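Side-chain contacts in endonuclease II (PDB 2WSH), which nicks and cleaves cytosine-containing double-stranded DNA of the host in a magnesium-dependent, sequence-specific manner, as a homotetrameric GIY-YIG nuclease of phage T4: residues Thr13-Ile18 / Ile129-Pro134; Asn41-Ile46 / Asp122-Leu127; Ala85-Ala90 / Ser95-Tyr100. The protein carries 1 engineered substitution. All coordinates share one frame; numbering follows the deposited sequence.

Interaction 1. Residues Thr13-Ile18 / Ile129-Pro134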
loop_
_atom_site.group_PDB
_atom_site.type_symbol
_atom_site.label_atom_id
_atom_site.label_comp_id
_atom_site.label_asym_id
_atom_site.label_seq_id
_atom_site.Cartn_x
_atom_site.Cartn_y
_atom_site.Cartn_z
ATOM N N THR A 13 -8.736 17.369 -16.388
ATOM C CA THR A 13 -9.737 17.327 -15.324
ATOM C C THR A 13 -9.993 15.902 -14.833
ATOM O O THR A 13 -10.153 15.667 -13.636
ATOM C CB THR A 13 -11.066 17.987 -15.760
ATOM O OG1 THR A 13 -12.007 17.931 -14.680
ATOM C CG2 THR A 13 -11.653 17.281 -16.975
ATOM N N GLU A 14 -10.019 14.952 -15.761
ATOM C CA GLU A 14 -10.282 13.559 -15.427
ATOM C C GLU A 14 -9.155 12.949 -14.591
ATOM O O GLU A 14 -9.396 12.099 -13.735
ATOM C CB GLU A 14 -10.499 12.746 -16.705
ATOM C CG GLU A 14 -11.093 11.369 -16.485
ATOM C CD GLU A 14 -11.449 10.675 -17.789
ATOM O OE1 GLU A 14 -11.806 9.479 -17.750
ATOM O OE2 GLU A 14 -11.371 11.328 -18.853
ATOM N N TYR A 15 -7.927 13.396 -14.830
ATOM C CA TYR A 15 -6.773 12.811 -14.158
ATOM C C TYR A 15 -5.997 13.817 -13.325
ATOM O O TYR A 15 -4.853 13.571 -12.944
ATOM C CB TYR A 15 -5.862 12.131 -15.177
ATOM C CG TYR A 15 -6.543 10.978 -15.859
ATOM C CD1 TYR A 15 -6.554 9.716 -15.279
ATOM C CD2 TYR A 15 -7.203 11.150 -17.069
ATOM C CE1 TYR A 15 -7.187 8.656 -15.889
ATOM C CE2 TYR A 15 -7.839 10.092 -17.686
ATOM C CZ TYR A 15 -7.830 8.848 -17.091
ATOM O OH TYR A 15 -8.460 7.787 -17.695
ATOM N N SER A 16 -6.632 14.947 -13.044
ATOM C CA SER A 16 -6.042 15.968 -12.190
ATOM C C SER A 16 -4.653 16.394 -12.652
ATOM O O SER A 16 -3.722 16.482 -11.854
ATOM C CB SER A 16 -6.003 15.498 -10.735
ATOM O OG SER A 16 -7.313 15.425 -10.194
ATOM N N PHE A 17 -4.513 16.653 -13.947
ATOM C CA PHE A 17 -3.305 17.290 -14.445
ATOM C C PHE A 17 -3.454 18.790 -14.260
ATOM O O PHE A 17 -4.453 19.377 -14.663
ATOM C CB PHE A 17 -3.075 16.963 -15.922
ATOM C CG PHE A 17 -2.429 15.626 -16.157
ATOM C CD1 PHE A 17 -1.047 15.504 -16.175
ATOM C CD2 PHE A 17 -3.200 14.495 -16.374
ATOM C CE1 PHE A 17 -0.448 14.277 -16.396
ATOM C CE2 PHE A 17 -2.608 13.263 -16.595
ATOM C CZ PHE A 17 -1.231 13.155 -16.604
ATOM N N ILE A 18 -2.464 19.403 -13.630
ATOM C CA ILE A 18 -2.475 20.841 -13.432
ATOM C C ILE A 18 -1.411 21.475 -14.321
ATOM O O ILE A 18 -0.277 21.000 -14.375
ATOM C CB ILE A 18 -2.238 21.192 -11.959
ATOM C CG1 ILE A 18 -3.425 20.717 -11.118
ATOM C CG2 ILE A 18 -2.026 22.689 -11.785
ATOM C CD1 ILE A 18 -3.142 20.661 -9.644
ATOM N N ILE A 129 0.451 5.677 -21.072
ATOM C CA ILE A 129 0.925 5.453 -22.431
ATOM C C ILE A 129 0.029 4.451 -23.165
ATOM O O ILE A 129 -0.369 4.681 -24.307
ATOM C CB ILE A 129 2.386 4.989 -22.438
ATOM C CG1 ILE A 129 3.295 6.105 -21.918
ATOM C CG2 ILE A 129 2.802 4.562 -23.835
ATOM C CD1 ILE A 129 4.743 5.685 -21.747
ATOM N N LYS A 130 -0.306 3.348 -22.502
ATOM C CA LYS A 130 -1.212 2.362 -23.086
ATOM C C LYS A 130 -2.603 2.954 -23.288
ATOM O O LYS A 130 -3.322 2.582 -24.217
ATOM C CB LYS A 130 -1.293 1.112 -22.204
ATOM C CG LYS A 130 -2.463 0.196 -22.529
ATOM C CD LYS A 130 -2.610 -0.908 -21.493
ATOM C CE LYS A 130 -1.653 -2.060 -21.760
ATOM N NZ LYS A 130 -2.123 -2.928 -22.876
ATOM N N LEU A 131 -2.974 3.890 -22.421
ATOM C CA LEU A 131 -4.301 4.488 -22.473
ATOM C C LEU A 131 -4.457 5.458 -23.644
ATOM O O LEU A 131 -5.434 5.389 -24.390
ATOM C CB LEU A 131 -4.628 5.195 -21.155
ATOM C CG LEU A 131 -6.033 5.794 -21.027
ATOM C CD1 LEU A 131 -7.100 4.750 -21.322
ATOM C CD2 LEU A 131 -6.239 6.394 -19.645
ATOM N N PHE A 132 -3.490 6.357 -23.804
ATOM C CA PHE A 132 -3.603 7.424 -24.797
ATOM C C PHE A 132 -2.765 7.214 -26.060
ATOM O O PHE A 132 -3.001 7.868 -27.074
ATOM C CB PHE A 132 -3.246 8.776 -24.172
ATOM C CG PHE A 132 -4.149 9.180 -23.047
ATOM C CD1 PHE A 132 -5.513 9.312 -23.252
ATOM C CD2 PHE A 132 -3.636 9.446 -21.789
ATOM C CE1 PHE A 132 -6.351 9.689 -22.218
ATOM C CE2 PHE A 132 -4.465 9.826 -20.751
ATOM C CZ PHE A 132 -5.827 9.945 -20.966
ATOM N N ASN A 133 -1.789 6.313 -26.002
ATOM C CA ASN A 133 -0.849 6.161 -27.112
ATOM C C ASN A 133 -0.359 7.515 -27.621
ATOM O O ASN A 133 -0.504 7.818 -28.806
ATOM C CB ASN A 133 -1.502 5.409 -28.276
ATOM C CG ASN A 133 -1.897 3.993 -27.915
ATOM O OD1 ASN A 133 -1.046 3.155 -27.603
ATOM N ND2 ASN A 133 -3.195 3.713 -27.964
ATOM N N PRO A 134 0.220 8.338 -26.732
ATOM C CA PRO A 134 0.685 9.645 -27.204
ATOM C C PRO A 134 1.702 9.459 -28.327
ATOM O O PRO A 134 2.496 8.525 -28.270
ATOM C CB PRO A 134 1.351 10.257 -25.966
ATOM C CG PRO A 134 0.838 9.454 -24.802
ATOM C CD PRO A 134 0.602 8.082 -25.334
#
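Y15 reaches across to the last helical turn of 129-132, where its ring and hydroxyl meet F132 and L131. Its CB points at the opposing segment, and CG lies beside the backbone N and anti to the carbonyl carbon (chi1 -63°), a torsion that carries the ring over to that turn. Farther out along the ring, CE2 of Y15 comes to 3.9 Å from CZ of F132. The two rings make an offset edge-to-face pair: the edge of F132 is directed toward the face of Y15, the planes stand at 89°, and the centroids are 6.0 Å apart. Next along the tyrosine, CZ of Y15 lies 3.9 Å from the methyl CD2 of L131, which approaches its ring obliquely. The tip follows, with OH of Y15 at 3.3 Å from the same CD2, a close approach of methyl carbon to oxygen. This contact ties the end of the N-terminal helix 8-14, which Y15 is the first residue to leave, to the end of helix 121-132 of the GIY-YIG catalytic domain. The second helix stops where N133 adopts positive phi, although its N still bonds to O of I129 at 2.7 Å. L131 and F132 also pack on each other: CG of L131 is anti to its backbone N (chi1 -176°) and sits 4.0 Å above the plane of the F132 ring, over its centre. Leucine and phenylalanine thus meet the tyrosine as one apolar surface. F128, a turn earlier in helix 121-132, makes a further edge-to-face pair with Y15, while H6, a tag residue, does the same with F132. On the backbone side, O of Y15 accepts a hydrogen bond from NH1 of R102, and E112 of the third subunit packs against the tyrosine side chain.

Interaction 2. Residues Asn41-Ile46 / Asp122-Leu127. Engineered in segment 122-127: A125 (natural residue Glu). With PO4 (phosphate ion), chain E.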
loop_
_atom_site.group_PDB
_atom_site.type_symbol
_atom_site.label_atom_id
_atom_site.label_comp_id
_atom_site.label_asym_id
_atom_site.label_seq_id
_atom_site.Cartn_x
_atom_site.Cartn_y
_atom_site.Cartn_z
ATOM N N ASN A 41 8.637 14.291 -8.497
ATOM C CA ASN A 41 7.957 13.001 -8.500
ATOM C C ASN A 41 6.589 13.049 -9.179
ATOM O O ASN A 41 5.567 12.767 -8.555
ATOM C CB ASN A 41 7.814 12.497 -7.062
ATOM C CG ASN A 41 7.605 11.001 -6.982
ATOM O OD1 ASN A 41 7.085 10.490 -5.989
ATOM N ND2 ASN A 41 8.011 10.285 -8.027
ATOM N N VAL A 42 6.567 13.403 -10.460
ATOM C CA VAL A 42 5.301 13.570 -11.163
ATOM C C VAL A 42 5.266 12.884 -12.522
ATOM O O VAL A 42 6.304 12.598 -13.128
ATOM C CB VAL A 42 4.981 15.060 -11.410
ATOM C CG1 VAL A 42 4.856 15.813 -10.093
ATOM C CG2 VAL A 42 6.051 15.683 -12.293
ATOM N N ILE A 43 4.053 12.628 -12.991
ATOM C CA ILE A 43 3.818 12.332 -14.391
ATOM C C ILE A 43 3.623 13.678 -15.058
ATOM O O ILE A 43 2.863 14.512 -14.569
ATOM C CB ILE A 43 2.548 11.493 -14.586
ATOM C CG1 ILE A 43 2.744 10.090 -14.010
ATOM C CG2 ILE A 43 2.159 11.434 -16.062
ATOM C CD1 ILE A 43 3.892 9.326 -14.642
ATOM N N TYR A 44 4.331 13.919 -16.152
ATOM C CA TYR A 44 4.113 15.159 -16.875
ATOM C C TYR A 44 3.552 14.909 -18.262
ATOM O O TYR A 44 3.731 13.839 -18.836
ATOM C CB TYR A 44 5.365 16.042 -16.898
ATOM C CG TYR A 44 6.508 15.580 -17.777
ATOM C CD1 TYR A 44 6.631 16.041 -19.081
ATOM C CD2 TYR A 44 7.487 14.724 -17.288
ATOM C CE1 TYR A 44 7.685 15.650 -19.883
ATOM C CE2 TYR A 44 8.545 14.321 -18.088
ATOM C CZ TYR A 44 8.636 14.792 -19.383
ATOM O OH TYR A 44 9.680 14.408 -20.186
ATOM N N ALA A 45 2.842 15.899 -18.778
ATOM C CA ALA A 45 2.212 15.779 -20.075
ATOM C C ALA A 45 2.622 16.965 -20.925
ATOM O O ALA A 45 2.612 18.105 -20.463
ATOM C CB ALA A 45 0.698 15.723 -19.927
ATOM N N ILE A 46 3.009 16.691 -22.162
ATOM C CA ILE A 46 3.283 17.753 -23.107
ATOM C C ILE A 46 2.082 17.888 -24.020
ATOM O O ILE A 46 1.592 16.890 -24.554
ATOM C CB ILE A 46 4.540 17.458 -23.942
ATOM C CG1 ILE A 46 5.731 17.197 -23.023
ATOM C CG2 ILE A 46 4.832 18.613 -24.897
ATOM C CD1 ILE A 46 7.046 17.042 -23.759
ATOM N N ASP A 122 6.277 5.224 -11.597
ATOM C CA ASP A 122 6.742 4.017 -12.272
ATOM C C ASP A 122 5.583 3.101 -12.641
ATOM O O ASP A 122 5.671 2.329 -13.596
ATOM C CB ASP A 122 7.748 3.266 -11.401
ATOM C CG ASP A 122 9.112 3.915 -11.403
ATOM O OD1 ASP A 122 9.366 4.760 -12.286
ATOM O OD2 ASP A 122 9.933 3.578 -10.523
ATOM N N LEU A 123 4.498 3.199 -11.880
ATOM C CA LEU A 123 3.301 2.400 -12.124
ATOM C C LEU A 123 2.350 3.072 -13.110
ATOM O O LEU A 123 1.659 2.401 -13.872
ATOM C CB LEU A 123 2.544 2.165 -10.818
ATOM C CG LEU A 123 3.184 1.295 -9.738
ATOM C CD1 LEU A 123 2.272 1.245 -8.518
ATOM C CD2 LEU A 123 3.456 -0.100 -10.274
ATOM N N GLU A 124 2.307 4.400 -13.076
ATOM C CA GLU A 124 1.301 5.145 -13.823
ATOM C C GLU A 124 1.694 5.427 -15.272
ATOM O O GLU A 124 0.857 5.356 -16.170
ATOM C CB GLU A 124 0.960 6.452 -13.104
ATOM C CG GLU A 124 0.162 6.262 -11.824
ATOM C CD GLU A 124 -0.579 7.516 -11.408
ATOM O OE1 GLU A 124 -0.393 8.564 -12.061
ATOM O OE2 GLU A 124 -1.350 7.453 -10.430
ATOM N N ALA A 125 2.962 5.751 -15.496
ATOM C CA ALA A 125 3.425 6.097 -16.835
ATOM C C ALA A 125 3.057 5.039 -17.874
ATOM O O ALA A 125 2.500 5.372 -18.918
ATOM C CB ALA A 125 4.926 6.371 -16.838
ATOM N N PRO A 126 3.370 3.759 -17.596
ATOM C CA PRO A 126 3.014 2.687 -18.534
ATOM C C PRO A 126 1.521 2.655 -18.839
ATOM O O PRO A 126 1.133 2.365 -19.973
ATOM C CB PRO A 126 3.407 1.414 -17.777
ATOM C CG PRO A 126 4.472 1.845 -16.846
ATOM C CD PRO A 126 4.140 3.251 -16.448
ATOM N N LEU A 127 0.696 2.946 -17.837
ATOM C CA LEU A 127 -0.755 2.882 -17.997
ATOM C C LEU A 127 -1.312 4.071 -18.781
ATOM O O LEU A 127 -2.280 3.929 -19.527
ATOM C CB LEU A 127 -1.446 2.770 -16.636
ATOM C CG LEU A 127 -1.219 1.461 -15.875
ATOM C CD1 LEU A 127 -1.849 1.537 -14.503
ATOM C CD2 LEU A 127 -1.769 0.268 -16.656
HETATM P P PO4 E . 12.057 11.843 -20.153
HETATM O O1 PO4 E . 10.717 11.245 -20.505
HETATM O O2 PO4 E . 12.707 11.033 -19.053
HETATM O O3 PO4 E . 12.972 11.875 -21.357
HETATM O O4 PO4 E . 11.806 13.252 -19.680
#
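OE1 of E124, salt-bridged to NE of R102, also lies 4.0 Å from CG1 of I43, so the buried carboxylate is held by an arginine of the neighbouring strand 97-111 while it rests on a hydrocarbon branch. The side chains of I43 and E124 cross at a slant, and CB of E124 is 4.2 Å from the same CG1. In I43, CG1 lies beside the backbone N (chi1 -68°) and the next torsion folds CD1 round to the helix. There CD1 of I43 packs 3.8 Å from CB of A125. A125 is an engineered alanine at the position of a natural glutamate; in GIY-YIG nucleases a glutamate on this helix binds the divalent metal, and the natural glutamate probably had that role, as in its relatives. Just beyond it the helix is kinked at P126, whose N makes no bond to the preceding turn. Y44, the next residue of the strand, turns to the opposite face from I43 and meets the phosphate. Its chi1 of 72° puts CG between the backbone N and carbonyl carbon, and the ring presents its edge to the phosphate, with O4 in the ring plane. OH of Y44 donates to O4 of the phosphate at 2.5 Å, a very short bond, and is also hydrogen-bonded to OH of Y68. Y54, R64 and K83 also hydrogen-bond to the ion, which probably came from the crystallisation liquor but may mark where a DNA phosphate binds. Strand 42-48 runs between strands 51-58 and 97-111, entering through a G1 beta bulge at N41 and V42 opposite T58. Helix 121-132 covers I43 with I121 and F128 as well as with A125, and L113 and M116 of the third subunit pack on E124 and L127 of that helix.

Interaction 3. Residues Ala85-Ala90 / Ser95-Tyr100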
loop_
_atom_site.group_PDB
_atom_site.type_symbol
_atom_site.label_atom_id
_atom_site.label_comp_id
_atom_site.label_asym_id
_atom_site.label_seq_id
_atom_site.Cartn_x
_atom_site.Cartn_y
_atom_site.Cartn_z
ATOM N N ALA A 85 13.555 18.304 -30.643
ATOM C CA ALA A 85 13.396 18.722 -32.034
ATOM C C ALA A 85 11.924 18.882 -32.405
ATOM O O ALA A 85 11.561 19.768 -33.183
ATOM C CB ALA A 85 14.073 17.729 -32.970
ATOM N N LEU A 86 11.079 18.018 -31.853
ATOM C CA LEU A 86 9.641 18.100 -32.101
ATOM C C LEU A 86 9.053 19.346 -31.442
ATOM O O LEU A 86 8.218 20.036 -32.025
ATOM C CB LEU A 86 8.939 16.842 -31.582
ATOM C CG LEU A 86 9.241 15.551 -32.353
ATOM C CD1 LEU A 86 9.109 14.337 -31.451
ATOM C CD2 LEU A 86 8.341 15.422 -33.566
ATOM N N ILE A 87 9.500 19.628 -30.222
ATOM C CA ILE A 87 9.063 20.811 -29.496
ATOM C C ILE A 87 9.451 22.083 -30.249
ATOM O O ILE A 87 8.665 23.025 -30.353
ATOM C CB ILE A 87 9.677 20.851 -28.080
ATOM C CG1 ILE A 87 9.133 19.703 -27.225
ATOM C CG2 ILE A 87 9.408 22.193 -27.413
ATOM C CD1 ILE A 87 9.880 19.514 -25.906
ATOM N N HIS A 88 10.666 22.101 -30.787
ATOM C CA HIS A 88 11.155 23.284 -31.486
ATOM C C HIS A 88 10.389 23.568 -32.777
ATOM O O HIS A 88 10.110 24.724 -33.096
ATOM C CB HIS A 88 12.656 23.175 -31.767
ATOM C CG HIS A 88 13.263 24.447 -32.269
ATOM N ND1 HIS A 88 14.261 24.475 -33.218
ATOM C CD2 HIS A 88 12.999 25.740 -31.963
ATOM C CE1 HIS A 88 14.596 25.729 -33.466
ATOM N NE2 HIS A 88 13.844 26.517 -32.718
ATOM N N SER A 89 10.050 22.517 -33.519
ATOM C CA SER A 89 9.282 22.691 -34.748
ATOM C C SER A 89 7.838 23.084 -34.445
ATOM O O SER A 89 7.208 23.801 -35.223
ATOM C CB SER A 89 9.344 21.439 -35.626
ATOM O OG SER A 89 8.817 20.309 -34.956
ATOM N N ALA A 90 7.317 22.626 -33.310
ATOM C CA ALA A 90 5.998 23.067 -32.869
ATOM C C ALA A 90 6.040 24.564 -32.590
ATOM O O ALA A 90 5.191 25.324 -33.062
ATOM C CB ALA A 90 5.557 22.307 -31.632
ATOM N N SER A 95 2.935 27.079 -32.850
ATOM C CA SER A 95 1.980 26.361 -32.012
ATOM C C SER A 95 2.168 26.669 -30.531
ATOM O O SER A 95 3.203 27.196 -30.123
ATOM C CB SER A 95 2.100 24.857 -32.248
ATOM O OG SER A 95 1.781 24.532 -33.589
ATOM N N LYS A 96 1.158 26.336 -29.732
ATOM C CA LYS A 96 1.229 26.513 -28.286
ATOM C C LYS A 96 1.759 25.243 -27.631
ATOM O O LYS A 96 1.249 24.157 -27.891
ATOM C CB LYS A 96 -0.153 26.834 -27.722
ATOM C CG LYS A 96 -0.131 27.292 -26.271
ATOM C CD LYS A 96 -1.417 26.921 -25.554
ATOM C CE LYS A 96 -2.635 27.192 -26.419
ATOM N NZ LYS A 96 -3.870 26.576 -25.850
ATOM N N VAL A 97 2.770 25.381 -26.778
ATOM C CA VAL A 97 3.409 24.226 -26.148
ATOM C C VAL A 97 3.288 24.292 -24.631
ATOM O O VAL A 97 3.875 25.168 -23.991
ATOM C CB VAL A 97 4.907 24.137 -26.511
ATOM C CG1 VAL A 97 5.558 22.954 -25.798
ATOM C CG2 VAL A 97 5.092 24.036 -28.019
ATOM N N GLU A 98 2.540 23.354 -24.059
ATOM C CA GLU A 98 2.261 23.372 -22.630
ATOM C C GLU A 98 2.718 22.105 -21.923
ATOM O O GLU A 98 2.686 21.013 -22.490
ATOM C CB GLU A 98 0.762 23.572 -22.388
ATOM C CG GLU A 98 0.217 24.884 -22.922
ATOM C CD GLU A 98 -1.292 24.971 -22.809
ATOM O OE1 GLU A 98 -1.985 24.109 -23.390
ATOM O OE2 GLU A 98 -1.786 25.903 -22.143
ATOM N N PHE A 99 3.149 22.268 -20.679
ATOM C CA PHE A 99 3.459 21.145 -19.812
ATOM C C PHE A 99 2.464 21.094 -18.662
ATOM O O PHE A 99 2.218 22.104 -18.002
ATOM C CB PHE A 99 4.874 21.286 -19.252
ATOM C CG PHE A 99 5.951 21.025 -20.259
ATOM C CD1 PHE A 99 6.555 19.784 -20.335
ATOM C CD2 PHE A 99 6.356 22.019 -21.133
ATOM C CE1 PHE A 99 7.550 19.538 -21.264
ATOM C CE2 PHE A 99 7.346 21.777 -22.066
ATOM C CZ PHE A 99 7.942 20.535 -22.131
ATOM N N TYR A 100 1.892 19.916 -18.436
ATOM C CA TYR A 100 1.038 19.669 -17.282
ATOM C C TYR A 100 1.728 18.687 -16.345
ATOM O O TYR A 100 2.556 17.888 -16.775
ATOM C CB TYR A 100 -0.299 19.078 -17.722
ATOM C CG TYR A 100 -1.235 20.057 -18.390
ATOM C CD1 TYR A 100 -2.395 20.484 -17.752
ATOM C CD2 TYR A 100 -0.968 20.549 -19.662
ATOM C CE1 TYR A 100 -3.260 21.374 -18.360
ATOM C CE2 TYR A 100 -1.825 21.442 -20.277
ATOM C CZ TYR A 100 -2.970 21.850 -19.622
ATOM O OH TYR A 100 -3.829 22.736 -20.228
#
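V97 turns its two methyl groups to two residues of helix 82-92, I87 and A90, which lie one turn apart. Its CB points at the helix, and with CG1 anti to the backbone N (chi1 178°) the two branches diverge: CG1 of V97 lies 4.2 Å from CG2 of I87, and CG2 of V97 lies 4.0 Å from CB of A90. The valine therefore forks over the helix surface instead of meeting a single partner. I87 runs on past V97, its CD1 coming within 4.4 Å of CZ of F99. This methyl approaches the phenylalanine ring obliquely, and it is the far end of F99, more than its CB, that nears the helix. These contacts lay a helix of the GIY-YIG domain on its antiparallel sheet: a short turn follows the helix and the chain comes back as strand 97-111, with helix and strand segments directed at 131° to each other and axes 10.1 Å apart at their closest. I48 of the neighbouring strand, L23, and Y68 and I72 of helix 61-73 join the same apolar layer. S95 closes the turn through its backbone, with N of S95 donating to O of A90 at 2.9 Å and an N-H...O angle of 155°. The serine CB leans on the acceptor too, 3.2 Å from O of A90, while OG makes a weak hydrogen bond with ND2 of N49. Within the helix, O of L86 accepts twice, from N of A90 and, at 3.0 Å, from OG of S89; both donors arrive on the same face of the carbonyl plane, the hydroxyl well above it. On the face of the strand turned from the helix, K96 forms a salt bridge with D50, and E98 another with K19.

Interactions 1 and 2 share helix 121-132 and have centres about 9 Å apart; F17 joins them, its CE1 lying 3.8 Å from O of I43. Interaction 3 lies farther off, about 18 Å from interaction 2 and 17 Å from interaction 1 between centres, but the sheet connects it to both. N of Y100 and O of A45 are 2.8 Å apart, a probable hydrogen bond, and the Y100 ring packs on the backbone of F17 and I18. The putative active site belongs to interaction 2: CB of the engineered A125 is 8.4 Å from O1 of the phosphate. F99 of interaction 3 packs beside Y44, one of the residues that hold the phosphate.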